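Local coordinates for protein beta-carbonic anhydrase (Methanothermobacter thermautotrophicus, PDB 1G5C) that catalyses the reversible hydration of carbon dioxide to bicarbonate as a zinc-dependent, cab-type carbonic anhydrase of the beta class, at residues 149-154 with 165-170. Numbering follows the deposited sequence.
Sequences IGVHGL and PLYLDE
D169 OD2 is gripped by three donors: V151 N, 2.9 Å away and nearly straight (168°) on the lone pair anti to OD1; a water that also lies close to I149 O; and K140 NZ of helix 128-141, in a salt bridge. The other oxygen, OD1, takes the Y167 hydroxyl from above the carboxylate plane. The ring of Y167, swung away from its own N (chi1 175°), reaches forward beside D169 and over to V151, whose O meets the ring edge in plane at CE1, 3.2 Å away. H152 uses both ring nitrogens. ND1 accepts D169 N at 2.8 Å, close to the ring plane, while NE2 donates to E170 OE2 at 3.0 Å, approaching it from above the carboxylate plane. The imidazole thus replaces backbone pairing beyond the G153-Y167 pair, where the tail still runs alongside. Were H152 replaced by an alanine, D169 N would probably be left without its acceptor and the E170 carboxylate freer to swing. G153 and Y167 form an antiparallel hydrogen-bonded pair, G153 N to Y167 O (2.9 Å). G153 O receives Y167 N at 3.0 Å and L166 N at 2.8 Å from the same face of its plane, a classic beta bulge. Beyond it, L154 CD2 lies against P165 CB at 3.8 Å. The tail thereby follows strand 150-156 on the side away from strand 81-87. Since ND1 accepts a backbone N-H, a neutral imidazole is likely, its NE2-H facing the close carboxylates of E170 and E81, one perhaps protonated; the lysine and surrounding donors would favour a charged D169.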
ATOM      1  N   ILE A 149      -1.248  18.865   7.923  1.00 21.62           N
ATOM      2  CA  ILE A 149      -0.386  17.772   7.455  1.00 21.18           C
ATOM      3  C   ILE A 149       0.597  18.266   6.379  1.00 20.60           C
ATOM      4  O   ILE A 149       0.197  18.902   5.407  1.00 17.47           O
ATOM      5  CB  ILE A 149      -1.231  16.605   6.850  1.00 19.42           C
ATOM      6  CG1 ILE A 149      -2.334  16.184   7.832  1.00 16.08           C
ATOM      7  CG2 ILE A 149      -0.334  15.413   6.540  1.00 20.60           C
ATOM      8  CD1 ILE A 149      -1.820  15.815   9.244  1.00 18.53           C
ATOM      9  N   GLY A 150       1.884  17.984   6.549  1.00 18.72           N
ATOM     10  CA  GLY A 150       2.835  18.410   5.537  1.00 18.35           C
ATOM     11  C   GLY A 150       2.828  17.421   4.384  1.00 20.11           C
ATOM     12  O   GLY A 150       2.899  16.212   4.618  1.00 23.55           O
ATOM     13  N   VAL A 151       2.729  17.913   3.147  1.00 17.13           N
ATOM     14  CA  VAL A 151       2.699  17.039   1.972  1.00 16.86           C
ATOM     15  C   VAL A 151       3.800  17.463   1.002  1.00 18.14           C
ATOM     16  O   VAL A 151       3.800  18.593   0.485  1.00 16.38           O
ATOM     17  CB  VAL A 151       1.322  17.091   1.283  1.00 18.39           C
ATOM     18  CG1 VAL A 151       1.264  16.088   0.144  1.00 18.25           C
ATOM     19  CG2 VAL A 151       0.231  16.784   2.295  1.00 16.75           C
ATOM     20  N   HIS A 152       4.751  16.556   0.785  1.00 13.47           N
ATOM     21  CA  HIS A 152       5.902  16.825  -0.062  1.00 13.41           C
ATOM     22  C   HIS A 152       5.913  15.938  -1.295  1.00 16.37           C
ATOM     23  O   HIS A 152       5.357  14.841  -1.290  1.00 16.58           O
ATOM     24  CB  HIS A 152       7.190  16.600   0.744  1.00 13.68           C
ATOM     25  CG  HIS A 152       7.181  17.268   2.093  1.00 20.35           C
ATOM     26  ND1 HIS A 152       7.262  18.632   2.245  1.00 18.55           N
ATOM     27  CD2 HIS A 152       7.097  16.749   3.342  1.00 17.03           C
ATOM     28  CE1 HIS A 152       7.234  18.931   3.536  1.00 17.29           C
ATOM     29  NE2 HIS A 152       7.132  17.808   4.218  1.00 18.79           N
ATOM     30  N   GLY A 153       6.555  16.421  -2.353  1.00 17.15           N
ATOM     31  CA  GLY A 153       6.636  15.656  -3.578  1.00 16.15           C
ATOM     32  C   GLY A 153       8.087  15.558  -3.998  1.00 18.48           C
ATOM     33  O   GLY A 153       8.783  16.573  -4.066  1.00 15.25           O
ATOM     34  N   LEU A 154       8.540  14.339  -4.283  1.00 16.18           N
ATOM     35  CA  LEU A 154       9.918  14.098  -4.676  1.00 14.52           C
ATOM     36  C   LEU A 154       9.924  13.110  -5.813  1.00 17.23           C
ATOM     37  O   LEU A 154       8.945  12.398  -6.035  1.00 16.38           O
ATOM     38  CB  LEU A 154      10.718  13.453  -3.523  1.00 15.37           C
ATOM     39  CG  LEU A 154      10.750  14.087  -2.132  1.00 14.70           C
ATOM     40  CD1 LEU A 154      11.555  13.200  -1.179  1.00 15.88           C
ATOM     41  CD2 LEU A 154      11.360  15.461  -2.215  1.00 15.59           C
ATOM     42  N   PRO A 165      13.842  17.201  -5.218  1.00 16.88           N
ATOM     43  CA  PRO A 165      12.561  17.688  -4.706  1.00 20.25           C
ATOM     44  C   PRO A 165      11.727  18.392  -5.771  1.00 19.74           C
ATOM     45  O   PRO A 165      12.267  19.128  -6.595  1.00 21.88           O
ATOM     46  CB  PRO A 165      12.973  18.609  -3.548  1.00 19.49           C
ATOM     47  CG  PRO A 165      14.306  19.120  -3.979  1.00 25.14           C
ATOM     48  CD  PRO A 165      14.980  17.914  -4.605  1.00 18.33           C
ATOM     49  N   LEU A 166      10.418  18.132  -5.770  1.00 19.28           N
ATOM     50  CA  LEU A 166       9.498  18.755  -6.722  1.00 18.82           C
ATOM     51  C   LEU A 166       8.645  19.783  -5.992  1.00 20.64           C
ATOM     52  O   LEU A 166       8.293  20.823  -6.542  1.00 19.59           O
ATOM     53  CB  LEU A 166       8.602  17.703  -7.388  1.00 20.50           C
ATOM     54  CG  LEU A 166       9.381  16.723  -8.289  1.00 24.85           C
ATOM     55  CD1 LEU A 166       8.453  15.677  -8.880  1.00 18.73           C
ATOM     56  CD2 LEU A 166      10.074  17.515  -9.412  1.00 19.84           C
ATOM     57  N   TYR A 167       8.308  19.480  -4.745  1.00 20.27           N
ATOM     58  CA  TYR A 167       7.516  20.387  -3.940  1.00 21.20           C
ATOM     59  C   TYR A 167       7.798  20.142  -2.483  1.00 21.15           C
ATOM     60  O   TYR A 167       7.717  19.018  -1.998  1.00 19.96           O
ATOM     61  CB  TYR A 167       6.023  20.215  -4.211  1.00 22.11           C
ATOM     62  CG  TYR A 167       5.159  21.058  -3.292  1.00 26.76           C
ATOM     63  CD1 TYR A 167       4.808  20.597  -2.021  1.00 27.75           C
ATOM     64  CD2 TYR A 167       4.750  22.344  -3.663  1.00 29.58           C
ATOM     65  CE1 TYR A 167       4.083  21.389  -1.136  1.00 29.11           C
ATOM     66  CE2 TYR A 167       4.022  23.147  -2.784  1.00 29.84           C
ATOM     67  CZ  TYR A 167       3.694  22.662  -1.527  1.00 30.67           C
ATOM     68  OH  TYR A 167       2.985  23.448  -0.651  1.00 31.71           O
ATOM     69  N   LEU A 168       8.139  21.213  -1.785  1.00 19.66           N
ATOM     70  CA  LEU A 168       8.422  21.122  -0.358  1.00 24.60           C
ATOM     71  C   LEU A 168       7.476  21.952   0.472  1.00 28.09           C
ATOM     72  O   LEU A 168       7.357  23.175   0.277  1.00 26.17           O
ATOM     73  CB  LEU A 168       9.858  21.555  -0.048  1.00 25.18           C
ATOM     74  CG  LEU A 168      10.967  20.619  -0.576  1.00 28.60           C
ATOM     75  CD1 LEU A 168      12.337  21.144  -0.097  1.00 25.69           C
ATOM     76  CD2 LEU A 168      10.736  19.182  -0.051  1.00 24.57           C
ATOM     77  N   ASP A 169       6.757  21.263   1.359  1.00 31.59           N
ATOM     78  CA  ASP A 169       5.755  21.873   2.225  1.00 37.31           C
ATOM     79  C   ASP A 169       6.492  22.227   3.548  1.00 40.42           C
ATOM     80  O   ASP A 169       7.713  21.988   3.709  1.00 38.31           O
ATOM     81  CB  ASP A 169       4.664  20.839   2.525  1.00 37.72           C
ATOM     82  CG  ASP A 169       3.317  21.510   2.739  1.00 37.82           C
ATOM     83  OD1 ASP A 169       3.150  22.736   2.482  1.00 41.29           O
ATOM     84  OD2 ASP A 169       2.389  20.791   3.111  1.00 31.35           O
ATOM     85  N   GLU A 170       5.665  22.699   4.474  1.00 45.62           N
ATOM     86  CA  GLU A 170       5.955  23.006   5.847  1.00 51.41           C
ATOM     87  C   GLU A 170       6.202  24.455   6.033  1.00 52.26           C
ATOM     88  O   GLU A 170       5.448  25.288   6.590  1.00 52.67           O
ATOM     89  CB  GLU A 170       7.117  22.098   6.396  1.00 50.07           C
ATOM     90  CG  GLU A 170       6.703  20.616   6.129  1.00 55.27           C
ATOM     91  CD  GLU A 170       7.078  19.621   7.198  1.00 59.24           C
ATOM     92  OE1 GLU A 170       7.772  19.985   8.171  1.00 63.88           O
ATOM     93  OE2 GLU A 170       6.674  18.429   7.066  1.00 58.43           O
ATOM     94  OXT GLU A 170       9.628  25.120   6.689  1.00 57.00           O
TER
HETATM   95  O   HOH W   1       1.084  21.218   5.492  1.00 24.48           O